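Local coordinates for Ps01740 (Pseudomonas sp. UW4, PDB 5UIF), which probably catalyses hydrolytic dehalogenation or a related tautomerisation, as a trimeric tautomerase-superfamily homologue of cis-3-chloroacrylic acid dehalogenase, at residues Y3-V8 and A61-Q66; T7-L12 and E45-S50; R30-P35 and H77-A82; I67-P72 and V102-A107. All blocks are in the same frame, centred on the assembly; numbering follows the deposited sequence.

Contact 1 of 4, residues Y3-V8 and A61-Q66; sequences YECQTV and AIIRGQ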
loop_
_atom_site.group_PDB
_atom_site.type_symbol
_atom_site.label_atom_id
_atom_site.label_comp_id
_atom_site.label_asym_id
_atom_site.label_seq_id
_atom_site.Cartn_x
_atom_site.Cartn_y
_atom_site.Cartn_z
ATOM N N TYR A 3 0.673 1.378 -10.427
ATOM C CA TYR A 3 -0.737 1.616 -10.135
ATOM C C TYR A 3 -1.373 0.375 -9.519
ATOM O O TYR A 3 -1.228 -0.730 -10.041
ATOM C CB TYR A 3 -1.492 2.022 -11.403
ATOM C CG TYR A 3 -1.163 3.412 -11.900
ATOM C CD1 TYR A 3 -0.078 3.632 -12.738
ATOM C CD2 TYR A 3 -1.941 4.502 -11.534
ATOM C CE1 TYR A 3 0.224 4.902 -13.196
ATOM C CE2 TYR A 3 -1.647 5.774 -11.986
ATOM C CZ TYR A 3 -0.564 5.969 -12.815
ATOM O OH TYR A 3 -0.269 7.235 -13.268
ATOM N N GLU A 4 -2.076 0.562 -8.406
ATOM C CA GLU A 4 -2.702 -0.551 -7.701
ATOM C C GLU A 4 -4.209 -0.356 -7.579
ATOM O O GLU A 4 -4.674 0.706 -7.167
ATOM C CB GLU A 4 -2.081 -0.720 -6.314
ATOM C CG GLU A 4 -0.581 -0.967 -6.336
ATOM C CD GLU A 4 0.026 -1.008 -4.947
ATOM O OE1 GLU A 4 -0.097 -2.053 -4.274
ATOM O OE2 GLU A 4 0.628 0.002 -4.529
ATOM N N CYS A 5 -4.967 -1.388 -7.934
ATOM C CA CYS A 5 -6.424 -1.327 -7.875
ATOM C C CYS A 5 -6.979 -2.264 -6.806
ATOM O O CYS A 5 -6.758 -3.474 -6.853
ATOM C CB CYS A 5 -7.028 -1.671 -9.238
ATOM S SG CYS A 5 -8.819 -1.442 -9.343
ATOM N N GLN A 6 -7.701 -1.696 -5.845
ATOM C CA GLN A 6 -8.292 -2.478 -4.765
ATOM C C GLN A 6 -9.814 -2.432 -4.808
ATOM O O GLN A 6 -10.419 -1.385 -4.584
ATOM C CB GLN A 6 -7.798 -1.978 -3.407
ATOM C CG GLN A 6 -6.391 -2.420 -3.050
ATOM C CD GLN A 6 -5.972 -1.959 -1.669
ATOM O OE1 GLN A 6 -6.577 -1.054 -1.094
ATOM N NE2 GLN A 6 -4.931 -2.581 -1.129
ATOM N N THR A 7 -10.429 -3.574 -5.102
ATOM C CA THR A 7 -11.884 -3.677 -5.129
ATOM C C THR A 7 -12.355 -4.880 -4.323
ATOM O O THR A 7 -11.553 -5.721 -3.919
ATOM C CB THR A 7 -12.425 -3.802 -6.568
ATOM O OG1 THR A 7 -11.956 -5.023 -7.154
ATOM C CG2 THR A 7 -11.972 -2.627 -7.421
ATOM N N VAL A 8 -13.661 -4.954 -4.087
ATOM C CA VAL A 8 -14.253 -6.103 -3.415
ATOM C C VAL A 8 -14.267 -7.296 -4.368
ATOM O O VAL A 8 -14.530 -7.138 -5.560
ATOM C CB VAL A 8 -15.685 -5.794 -2.919
ATOM C CG1 VAL A 8 -16.348 -7.039 -2.344
ATOM C CG2 VAL A 8 -15.656 -4.680 -1.886
ATOM N N ALA A 61 -13.985 1.505 -4.424
ATOM C CA ALA A 61 -12.894 1.125 -5.310
ATOM C C ALA A 61 -11.735 2.100 -5.162
ATOM O O ALA A 61 -11.893 3.303 -5.372
ATOM C CB ALA A 61 -13.369 1.074 -6.749
ATOM N N ILE A 62 -10.571 1.578 -4.795
ATOM C CA ILE A 62 -9.408 2.420 -4.548
ATOM C C ILE A 62 -8.297 2.154 -5.558
ATOM O O ILE A 62 -7.753 1.051 -5.626
ATOM C CB ILE A 62 -8.851 2.219 -3.123
ATOM C CG1 ILE A 62 -9.847 2.727 -2.076
ATOM C CG2 ILE A 62 -7.523 2.940 -2.964
ATOM C CD1 ILE A 62 -10.875 1.701 -1.635
ATOM N N ILE A 63 -7.972 3.174 -6.344
ATOM C CA ILE A 63 -6.874 3.087 -7.298
ATOM C C ILE A 63 -5.779 4.077 -6.926
ATOM O O ILE A 63 -5.972 5.289 -7.010
ATOM C CB ILE A 63 -7.343 3.362 -8.738
ATOM C CG1 ILE A 63 -8.429 2.364 -9.147
ATOM C CG2 ILE A 63 -6.166 3.301 -9.700
ATOM C CD1 ILE A 63 -8.990 2.607 -10.531
ATOM N N ARG A 64 -4.631 3.558 -6.505
ATOM C CA ARG A 64 -3.517 4.406 -6.102
ATOM C C ARG A 64 -2.341 4.271 -7.063
ATOM O O ARG A 64 -1.987 3.167 -7.477
ATOM C CB ARG A 64 -3.077 4.067 -4.677
ATOM C CG ARG A 64 -4.112 4.412 -3.620
ATOM C CD ARG A 64 -3.612 4.083 -2.225
ATOM N NE ARG A 64 -3.435 2.647 -2.032
ATOM C CZ ARG A 64 -2.976 2.096 -0.914
ATOM N NH1 ARG A 64 -2.645 2.863 0.116
ATOM N NH2 ARG A 64 -2.848 0.780 -0.824
ATOM N N GLY A 65 -1.742 5.404 -7.414
ATOM C CA GLY A 65 -0.629 5.419 -8.344
ATOM C C GLY A 65 0.568 6.187 -7.822
ATOM O O GLY A 65 0.444 7.331 -7.387
ATOM N N GLN A 66 1.734 5.551 -7.861
ATOM C CA GLN A 66 2.974 6.195 -7.446
ATOM C C GLN A 66 3.823 6.542 -8.664
ATOM O O GLN A 66 4.390 5.659 -9.306
ATOM C CB GLN A 66 3.755 5.293 -6.487
ATOM C CG GLN A 66 3.094 5.111 -5.129
ATOM C CD GLN A 66 3.906 4.236 -4.194
ATOM O OE1 GLN A 66 4.259 3.106 -4.532
ATOM N NE2 GLN A 66 4.209 4.758 -3.011
#

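Contact 2 of 4, residues T7-L12 and E45-S50; sequences TVKGTL and ELEPGS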
loop_
_atom_site.group_PDB
_atom_site.type_symbol
_atom_site.label_atom_id
_atom_site.label_comp_id
_atom_site.label_asym_id
_atom_site.label_seq_id
_atom_site.Cartn_x
_atom_site.Cartn_y
_atom_site.Cartn_z
ATOM N N THR A 7 -10.429 -3.574 -5.102
ATOM C CA THR A 7 -11.884 -3.677 -5.129
ATOM C C THR A 7 -12.355 -4.880 -4.323
ATOM O O THR A 7 -11.553 -5.721 -3.919
ATOM C CB THR A 7 -12.425 -3.802 -6.568
ATOM O OG1 THR A 7 -11.956 -5.023 -7.154
ATOM C CG2 THR A 7 -11.972 -2.627 -7.421
ATOM N N VAL A 8 -13.661 -4.954 -4.087
ATOM C CA VAL A 8 -14.253 -6.103 -3.415
ATOM C C VAL A 8 -14.267 -7.296 -4.368
ATOM O O VAL A 8 -14.530 -7.138 -5.560
ATOM C CB VAL A 8 -15.685 -5.794 -2.919
ATOM C CG1 VAL A 8 -16.348 -7.039 -2.344
ATOM C CG2 VAL A 8 -15.656 -4.680 -1.886
ATOM N N LYS A 9 -13.961 -8.477 -3.837
ATOM C CA LYS A 9 -13.906 -9.714 -4.614
ATOM C C LYS A 9 -15.138 -9.926 -5.492
ATOM O O LYS A 9 -16.265 -9.977 -5.000
ATOM C CB LYS A 9 -13.733 -10.908 -3.671
ATOM C CG LYS A 9 -13.661 -12.257 -4.363
ATOM C CD LYS A 9 -13.450 -13.372 -3.350
ATOM C CE LYS A 9 -13.275 -14.719 -4.029
ATOM N NZ LYS A 9 -12.990 -15.798 -3.045
ATOM N N GLY A 10 -14.912 -10.041 -6.798
ATOM C CA GLY A 10 -15.989 -10.281 -7.742
ATOM C C GLY A 10 -16.369 -9.055 -8.550
ATOM O O GLY A 10 -17.237 -9.121 -9.421
ATOM N N THR A 11 -15.718 -7.932 -8.264
ATOM C CA THR A 11 -16.010 -6.683 -8.957
ATOM C C THR A 11 -15.515 -6.705 -10.400
ATOM O O THR A 11 -16.276 -6.440 -11.330
ATOM C CB THR A 11 -15.380 -5.475 -8.239
ATOM O OG1 THR A 11 -15.911 -5.373 -6.912
ATOM C CG2 THR A 11 -15.674 -4.191 -8.998
ATOM N N LEU A 12 -14.238 -7.024 -10.580
ATOM C CA LEU A 12 -13.622 -7.001 -11.901
ATOM C C LEU A 12 -13.455 -8.396 -12.494
ATOM O O LEU A 12 -13.148 -9.352 -11.782
ATOM C CB LEU A 12 -12.263 -6.303 -11.832
ATOM C CG LEU A 12 -12.288 -4.834 -11.408
ATOM C CD1 LEU A 12 -10.877 -4.274 -11.301
ATOM C CD2 LEU A 12 -13.112 -4.028 -12.392
ATOM N N GLU A 45 -7.947 -7.956 -4.649
ATOM C CA GLU A 45 -9.341 -8.062 -4.239
ATOM C C GLU A 45 -9.485 -8.141 -2.724
ATOM O O GLU A 45 -8.654 -8.734 -2.037
ATOM C CB GLU A 45 -10.002 -9.282 -4.885
ATOM C CG GLU A 45 -10.278 -9.122 -6.369
ATOM C CD GLU A 45 -11.115 -10.254 -6.931
ATOM O OE1 GLU A 45 -11.177 -11.324 -6.289
ATOM O OE2 GLU A 45 -11.717 -10.072 -8.010
ATOM N N LEU A 46 -10.549 -7.531 -2.213
ATOM C CA LEU A 46 -10.851 -7.566 -0.789
ATOM C C LEU A 46 -11.958 -8.573 -0.507
ATOM O O LEU A 46 -12.893 -8.714 -1.295
ATOM C CB LEU A 46 -11.262 -6.179 -0.292
ATOM C CG LEU A 46 -10.234 -5.059 -0.462
ATOM C CD1 LEU A 46 -10.868 -3.705 -0.189
ATOM C CD2 LEU A 46 -9.045 -5.287 0.454
ATOM N N GLU A 47 -11.845 -9.275 0.615
ATOM C CA GLU A 47 -12.880 -10.213 1.030
ATOM C C GLU A 47 -14.168 -9.466 1.354
ATOM O O GLU A 47 -14.125 -8.368 1.907
ATOM C CB GLU A 47 -12.419 -11.026 2.241
ATOM C CG GLU A 47 -11.245 -11.948 1.958
ATOM C CD GLU A 47 -11.598 -13.056 0.986
ATOM O OE1 GLU A 47 -12.753 -13.534 1.020
ATOM O OE2 GLU A 47 -10.723 -13.449 0.185
ATOM N N PRO A 48 -15.318 -10.052 0.990
ATOM C CA PRO A 48 -16.622 -9.458 1.303
ATOM C C PRO A 48 -16.795 -9.222 2.799
ATOM O O PRO A 48 -16.664 -10.158 3.586
ATOM C CB PRO A 48 -17.616 -10.505 0.793
ATOM C CG PRO A 48 -16.877 -11.228 -0.279
ATOM C CD PRO A 48 -15.450 -11.279 0.184
ATOM N N GLY A 49 -17.076 -7.981 3.180
ATOM C CA GLY A 49 -17.232 -7.630 4.579
ATOM C C GLY A 49 -15.952 -7.087 5.185
ATOM O O GLY A 49 -15.855 -6.912 6.400
ATOM N N SER A 50 -14.964 -6.824 4.335
ATOM C CA SER A 50 -13.694 -6.266 4.785
ATOM C C SER A 50 -13.481 -4.870 4.209
ATOM O O SER A 50 -12.429 -4.261 4.400
ATOM C CB SER A 50 -12.532 -7.181 4.396
ATOM O OG SER A 50 -12.709 -8.482 4.930
HETATM O O HOH W 1 -12.039 -7.213 -8.412
#

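Contact 3 of 4, residues R30-P35 and H77-A82; sequences RETGAP and HAILRA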
loop_
_atom_site.group_PDB
_atom_site.type_symbol
_atom_site.label_atom_id
_atom_site.label_comp_id
_atom_site.label_asym_id
_atom_site.label_seq_id
_atom_site.Cartn_x
_atom_site.Cartn_y
_atom_site.Cartn_z
ATOM N N ARG A 30 1.049 9.011 -21.853
ATOM C CA ARG A 30 0.719 10.217 -22.603
ATOM C C ARG A 30 0.992 11.484 -21.799
ATOM O O ARG A 30 1.650 12.408 -22.281
ATOM C CB ARG A 30 -0.747 10.184 -23.033
ATOM C CG ARG A 30 -1.241 11.480 -23.649
ATOM C CD ARG A 30 -2.753 11.484 -23.758
ATOM N NE ARG A 30 -3.390 11.566 -22.448
ATOM C CZ ARG A 30 -4.474 10.880 -22.099
ATOM N NH1 ARG A 30 -5.046 10.054 -22.964
ATOM N NH2 ARG A 30 -4.986 11.018 -20.884
ATOM N N GLU A 31 0.487 11.520 -20.570
ATOM C CA GLU A 31 0.565 12.715 -19.739
ATOM C C GLU A 31 1.968 12.965 -19.191
ATOM O O GLU A 31 2.357 14.110 -18.968
ATOM C CB GLU A 31 -0.433 12.619 -18.583
ATOM C CG GLU A 31 -1.890 12.564 -19.021
ATOM C CD GLU A 31 -2.342 13.838 -19.710
ATOM O OE1 GLU A 31 -1.774 14.911 -19.416
ATOM O OE2 GLU A 31 -3.265 13.766 -20.548
ATOM N N THR A 32 2.723 11.893 -18.974
ATOM C CA THR A 32 4.057 12.013 -18.395
ATOM C C THR A 32 5.150 11.909 -19.453
ATOM O O THR A 32 6.246 12.443 -19.278
ATOM C CB THR A 32 4.301 10.938 -17.321
ATOM O OG1 THR A 32 4.358 9.646 -17.937
ATOM C CG2 THR A 32 3.188 10.957 -16.285
ATOM N N GLY A 33 4.850 11.221 -20.549
ATOM C CA GLY A 33 5.823 11.018 -21.606
ATOM C C GLY A 33 6.831 9.944 -21.245
ATOM O O GLY A 33 7.983 9.988 -21.675
ATOM N N ALA A 34 6.389 8.976 -20.449
ATOM C CA ALA A 34 7.248 7.882 -20.012
ATOM C C ALA A 34 6.914 6.599 -20.767
ATOM O O ALA A 34 5.751 6.352 -21.083
ATOM C CB ALA A 34 7.114 7.670 -18.510
ATOM N N PRO A 35 7.935 5.779 -21.063
ATOM C CA PRO A 35 7.744 4.523 -21.799
ATOM C C PRO A 35 6.838 3.537 -21.064
ATOM O O PRO A 35 6.793 3.534 -19.834
ATOM C CB PRO A 35 9.167 3.967 -21.926
ATOM C CG PRO A 35 9.947 4.646 -20.853
ATOM C CD PRO A 35 9.352 6.009 -20.730
ATOM N N HIS A 77 -3.611 16.009 -12.331
ATOM C CA HIS A 77 -5.065 16.119 -12.395
ATOM C C HIS A 77 -5.627 15.426 -13.630
ATOM O O HIS A 77 -6.680 14.788 -13.570
ATOM C CB HIS A 77 -5.488 17.589 -12.386
ATOM C CG HIS A 77 -6.955 17.798 -12.593
ATOM N ND1 HIS A 77 -7.879 17.655 -11.581
ATOM C CD2 HIS A 77 -7.659 18.136 -13.700
ATOM C CE1 HIS A 77 -9.089 17.897 -12.053
ATOM N NE2 HIS A 77 -8.983 18.191 -13.337
ATOM N N ALA A 78 -4.917 15.554 -14.747
ATOM C CA ALA A 78 -5.322 14.918 -15.994
ATOM C C ALA A 78 -5.304 13.400 -15.854
ATOM O O ALA A 78 -6.159 12.706 -16.403
ATOM C CB ALA A 78 -4.417 15.359 -17.134
ATOM N N ILE A 79 -4.325 12.892 -15.113
ATOM C CA ILE A 79 -4.227 11.463 -14.851
ATOM C C ILE A 79 -5.354 11.015 -13.925
ATOM O O ILE A 79 -5.997 9.994 -14.167
ATOM C CB ILE A 79 -2.869 11.092 -14.226
ATOM C CG1 ILE A 79 -1.728 11.490 -15.162
ATOM C CG2 ILE A 79 -2.808 9.603 -13.924
ATOM C CD1 ILE A 79 -0.351 11.211 -14.603
ATOM N N LEU A 80 -5.588 11.792 -12.869
ATOM C CA LEU A 80 -6.656 11.508 -11.913
ATOM C C LEU A 80 -8.019 11.420 -12.590
ATOM O O LEU A 80 -8.763 10.460 -12.386
ATOM C CB LEU A 80 -6.695 12.583 -10.823
ATOM C CG LEU A 80 -5.647 12.516 -9.713
ATOM C CD1 LEU A 80 -5.674 13.788 -8.884
ATOM C CD2 LEU A 80 -5.896 11.307 -8.830
ATOM N N ARG A 81 -8.332 12.431 -13.393
ATOM C CA ARG A 81 -9.624 12.527 -14.068
ATOM C C ARG A 81 -9.872 11.375 -15.032
ATOM O O ARG A 81 -10.938 10.756 -15.015
ATOM C CB ARG A 81 -9.724 13.854 -14.822
ATOM C CG ARG A 81 -10.718 14.827 -14.221
ATOM C CD ARG A 81 -12.136 14.305 -14.371
ATOM N NE ARG A 81 -13.062 14.994 -13.481
ATOM C CZ ARG A 81 -13.589 14.453 -12.389
ATOM N NH1 ARG A 81 -13.288 13.205 -12.055
ATOM N NH2 ARG A 81 -14.421 15.156 -11.632
ATOM N N ALA A 82 -8.882 11.097 -15.873
ATOM C CA ALA A 82 -9.008 10.082 -16.911
ATOM C C ALA A 82 -9.227 8.690 -16.326
ATOM O O ALA A 82 -10.092 7.947 -16.786
ATOM C CB ALA A 82 -7.777 10.092 -17.805
#

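Contact 4 of 4, residues I67-P72 and V102-A107; sequences IRAGRP and VVDIPA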
loop_
_atom_site.group_PDB
_atom_site.type_symbol
_atom_site.label_atom_id
_atom_site.label_comp_id
_atom_site.label_asym_id
_atom_site.label_seq_id
_atom_site.Cartn_x
_atom_site.Cartn_y
_atom_site.Cartn_z
ATOM N N ILE A 67 3.904 7.831 -8.978
ATOM C CA ILE A 67 4.619 8.282 -10.167
ATOM C C ILE A 67 5.863 9.090 -9.824
ATOM O O ILE A 67 6.101 9.437 -8.666
ATOM C CB ILE A 67 3.719 9.142 -11.074
ATOM C CG1 ILE A 67 3.474 10.512 -10.438
ATOM C CG2 ILE A 67 2.408 8.425 -11.360
ATOM C CD1 ILE A 67 2.766 11.491 -11.347
ATOM N N ARG A 68 6.651 9.389 -10.851
ATOM C CA ARG A 68 7.855 10.191 -10.693
ATOM C C ARG A 68 7.504 11.638 -10.370
ATOM O O ARG A 68 6.618 12.224 -10.992
ATOM C CB ARG A 68 8.706 10.133 -11.964
ATOM C CG ARG A 68 10.207 10.259 -11.727
ATOM C CD ARG A 68 10.939 10.692 -12.988
ATOM N NE ARG A 68 11.223 12.123 -12.981
ATOM C CZ ARG A 68 11.857 12.761 -13.958
ATOM N NH1 ARG A 68 12.267 12.091 -15.026
ATOM N NH2 ARG A 68 12.075 14.067 -13.872
ATOM N N ALA A 69 8.203 12.211 -9.396
ATOM C CA ALA A 69 7.997 13.606 -9.032
ATOM C C ALA A 69 8.664 14.521 -10.051
ATOM O O ALA A 69 9.595 14.113 -10.744
ATOM C CB ALA A 69 8.534 13.881 -7.636
ATOM N N GLY A 70 8.184 15.757 -10.141
ATOM C CA GLY A 70 8.762 16.729 -11.051
ATOM C C GLY A 70 7.824 17.157 -12.164
ATOM O O GLY A 70 8.185 17.977 -13.010
ATOM N N ARG A 71 6.618 16.600 -12.168
ATOM C CA ARG A 71 5.621 16.947 -13.174
ATOM C C ARG A 71 4.555 17.870 -12.588
ATOM O O ARG A 71 4.128 17.682 -11.448
ATOM C CB ARG A 71 4.978 15.682 -13.749
ATOM C CG ARG A 71 5.950 14.791 -14.511
ATOM C CD ARG A 71 6.472 15.479 -15.764
ATOM N NE ARG A 71 5.427 15.651 -16.770
ATOM C CZ ARG A 71 5.592 16.300 -17.918
ATOM N NH1 ARG A 71 6.764 16.848 -18.210
ATOM N NH2 ARG A 71 4.585 16.403 -18.774
ATOM N N PRO A 72 4.125 18.876 -13.369
ATOM C CA PRO A 72 3.158 19.896 -12.942
ATOM C C PRO A 72 1.837 19.316 -12.439
ATOM O O PRO A 72 1.517 18.162 -12.722
ATOM C CB PRO A 72 2.933 20.717 -14.216
ATOM C CG PRO A 72 4.175 20.526 -15.009
ATOM C CD PRO A 72 4.597 19.113 -14.744
ATOM N N VAL A 102 -2.917 9.885 -6.983
ATOM C CA VAL A 102 -1.642 9.855 -7.691
ATOM C C VAL A 102 -0.594 10.657 -6.924
ATOM O O VAL A 102 -0.586 11.887 -6.968
ATOM C CB VAL A 102 -1.772 10.414 -9.122
ATOM C CG1 VAL A 102 -0.426 10.387 -9.829
ATOM C CG2 VAL A 102 -2.804 9.622 -9.910
ATOM N N VAL A 103 0.288 9.954 -6.220
ATOM C CA VAL A 103 1.283 10.610 -5.379
ATOM C C VAL A 103 2.651 10.698 -6.053
ATOM O O VAL A 103 3.006 9.861 -6.885
ATOM C CB VAL A 103 1.439 9.885 -4.027
ATOM C CG1 VAL A 103 0.144 9.969 -3.231
ATOM C CG2 VAL A 103 1.844 8.437 -4.243
ATOM N N ASP A 104 3.413 11.723 -5.686
ATOM C CA ASP A 104 4.753 11.919 -6.224
ATOM C C ASP A 104 5.789 11.111 -5.456
ATOM O O ASP A 104 5.810 11.117 -4.226
ATOM C CB ASP A 104 5.136 13.401 -6.200
ATOM C CG ASP A 104 4.536 14.177 -7.353
ATOM O OD1 ASP A 104 4.174 13.549 -8.370
ATOM O OD2 ASP A 104 4.431 15.418 -7.246
ATOM N N ILE A 105 6.644 10.414 -6.194
ATOM C CA ILE A 105 7.769 9.704 -5.605
ATOM C C ILE A 105 9.067 10.256 -6.176
ATOM O O ILE A 105 9.253 10.265 -7.394
ATOM C CB ILE A 105 7.698 8.188 -5.870
ATOM C CG1 ILE A 105 6.383 7.612 -5.340
ATOM C CG2 ILE A 105 8.889 7.480 -5.240
ATOM C CD1 ILE A 105 6.214 7.751 -3.844
ATOM N N PRO A 106 9.961 10.739 -5.299
ATOM C CA PRO A 106 11.273 11.227 -5.734
ATOM C C PRO A 106 12.027 10.162 -6.524
ATOM O O PRO A 106 11.997 8.988 -6.153
ATOM C CB PRO A 106 11.981 11.551 -4.416
ATOM C CG PRO A 106 10.868 11.862 -3.473
ATOM C CD PRO A 106 9.755 10.926 -3.853
ATOM N N ALA A 107 12.683 10.575 -7.605
ATOM C CA ALA A 107 13.323 9.645 -8.530
ATOM C C ALA A 107 14.397 8.791 -7.862
ATOM O O ALA A 107 14.679 7.678 -8.307
ATOM C CB ALA A 107 13.918 10.409 -9.706
#

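Contact 1 of 4, residues Y3-V8 and A61-Q66
The Tyr3 ring meets Gly65 obliquely, its CD2 3.6 Å from Gly65 CA, while the guanidinium of Arg64 is approached just as obliquely by the Gln6 amide, their planes 40° apart. These flat groups flank the central antiparallel pair of a four-stranded mixed sheet, the core of the tautomerase fold, in which strands 2-8 and 61-68 run side by side. Glycine suits position 65 because, lacking a side chain, it leaves room for the large ring of its non-hydrogen-bonded partner Tyr3. The ring reaches on toward helix 73-91, touching Ile79 and Ile83, and its OH bonds to His28. Cys5 and Ile63 occupy that same face as small and branched apolar residues; with SG anti to the backbone N (chi1 -173°), the Cys5 sulfur lies beside Ile63 CG1, 3.8 Å away. Glu4, Gln6, Ile62 and Arg64 point to the other face, where subunits meet. Arg64 is bent at chi3 (-66°); its NH2 and Gln6 NE2 are both donors and only pack, 4.0 Å apart, while its NH1 forms a salt bridge to Glu4 of the second subunit. Glu4 of this chain forms a salt bridge through OE1 with Lys44 of the same chain. Four backbone bonds lock the register: two join Glu4 with Arg64, and two join Gln6 with Ile62, the Ile62 N to Gln6 O bond measuring 3.0 Å.

Contact 2 of 4, residues T7-L12 and E45-S50
Leu46 N gives a hydrogen bond to Thr7 O (2.7 Å), and Leu46 O receives one from Lys9 N (2.8 Å), the parallel pattern in which one residue bonds to the two flanking its partner, Val8. Among the side chains, the aliphatic part of Lys9, extended with CG turned away from the backbone N (chi1 -180°), lies against the Glu45 carboxylate and nearly perpendicular to that side chain, with Lys9 CG 3.3 Å from Glu45 OE1. Its ammonium makes no salt bridge here, Lys9 NZ being 4.6 Å from Glu47 OE2. Glu45 OE2 accepts a weak bond from Gly10 N at 3.4 Å, and a water ties it to Thr7 OG1 and Leu12 N. The carboxylate thus meets Gly10 N directly and Leu12 N through the water. Apolar contact is slighter: Lys9 CB lies 4.2 Å from Pro48 CD, and Val8 and Leu46 both pack on Ala51. Each segment contains a type II turn with glycine, Gly10 or Gly49, at its third position, where phi is positive. In the first turn Val8 O accepts from both Thr11 N and Thr11 OG1. Strands 2-8 and 40-46, parallel neighbours joined through helix 14-32, form a beta-alpha-beta unit of the tautomerase fold.

Contact 3 of 4, residues R30-P35 and H77-A82
Glu31 and Ile79 run antiparallel alongside each other, and their aliphatic parts do the touching: Glu31 CB rests 3.8 Å from Ile79 CG1, with Glu31 CG just beyond. A bend at chi2 (-65°) then turns the carboxylate toward Ala78, whose CB lies 3.5 Å from Glu31 OE1. Alanine suits this place because its short methyl lets the acid group settle close to helix 73-91. Thr32 comes to Ile79 nearly perpendicular, methyl to methyl, with Thr32 CG2 3.9 Å from Ile79 CD1. Its chi1 of 68° sets OG1 between the backbone N and the carbonyl carbon, where it bonds to the backbone oxygen of His28 one turn earlier in the helix, and leaves CG2 on the side of the isoleucine. Arg30 steadies the acid from its own helix: Arg30 NE forms a salt bridge with Glu31 OE2 (2.9 Å), reaching the anti side of that oxygen from 34° out of the carboxylate plane. The arginine's NH2 adds a weak bond to the same oxygen. Across the contact, Ala82 CB comes to the edge of the guanidinium, near its plane, 4.3 Å from Arg30 NH2. Ile79 also packs on Val102 of the sheet beneath. The contact is thus a surface seam between helices 14-32 and 73-91, the pair that packs on one side of the sheet in the alpha/beta tautomerase fold.

Contact 4 of 4, residues I67-P72 and V102-A107
Where strands 61-68 and 98-105 of the beta-alpha-beta unit built round helix 73-91 lie side by side, Ile67 packs against Val102 and Asp104. Its CD1 lies 3.7 Å from Val102 CG1, and its CG1 is equally far from Asp104 OD1. With chi1 at 72°, CG1 sits between the backbone N and the carbonyl carbon, which leaves CG2 also beside Val102. A branched isoleucine can therefore touch Val102 with both CG2 and CD1. The strands run parallel here, so Ile67 bonds to both neighbours of Asp104: Ile67 N to Val103 O (3.1 Å), and Ile105 N to Ile67 O (2.7 Å). Past the regular strand, Ala69 N still reaches Ile105 O at 3.0 Å, but from 51° above the carbonyl plane. The small Ala69 tucks its methyl against the stem of the aspartate, Ala69 CB being 3.7 Å from Asp104 CB. Asp104 lies near the end of strand 98-105, and its OD2 forms a salt bridge with Arg76 of helix 73-91, which also bonds to Val102 O. Trp109 of the second subunit packs on Val103 and Asp104, and at the exposed rim Arg68 CG comes 4.2 Å from Ala107 CB.

How the contacts relate
Contact 1 lies at the middle of the sheet, and contacts 2 and 4 extend it to the outer strands at opposite ends, their centres about 29 Å apart. Contact 2 shares Thr7 and Val8 with contact 1, and Leu12 packs on Cys5. Contact 4 follows contact 1 along strand 61-68, joined by the probable hydrogen bond of Gly65 O to Val103 N (2.9 Å). Contact 3 lies over this sheet: Tyr3 OH approaches Ile79 CG2 (3.5 Å), and Arg71 NH2 probably bonds to Glu31 O (3.2 Å). All four contacts touch the second subunit. In this superfamily the active site is built round an amino-terminal proline, which would place it near the start of strand 2-8.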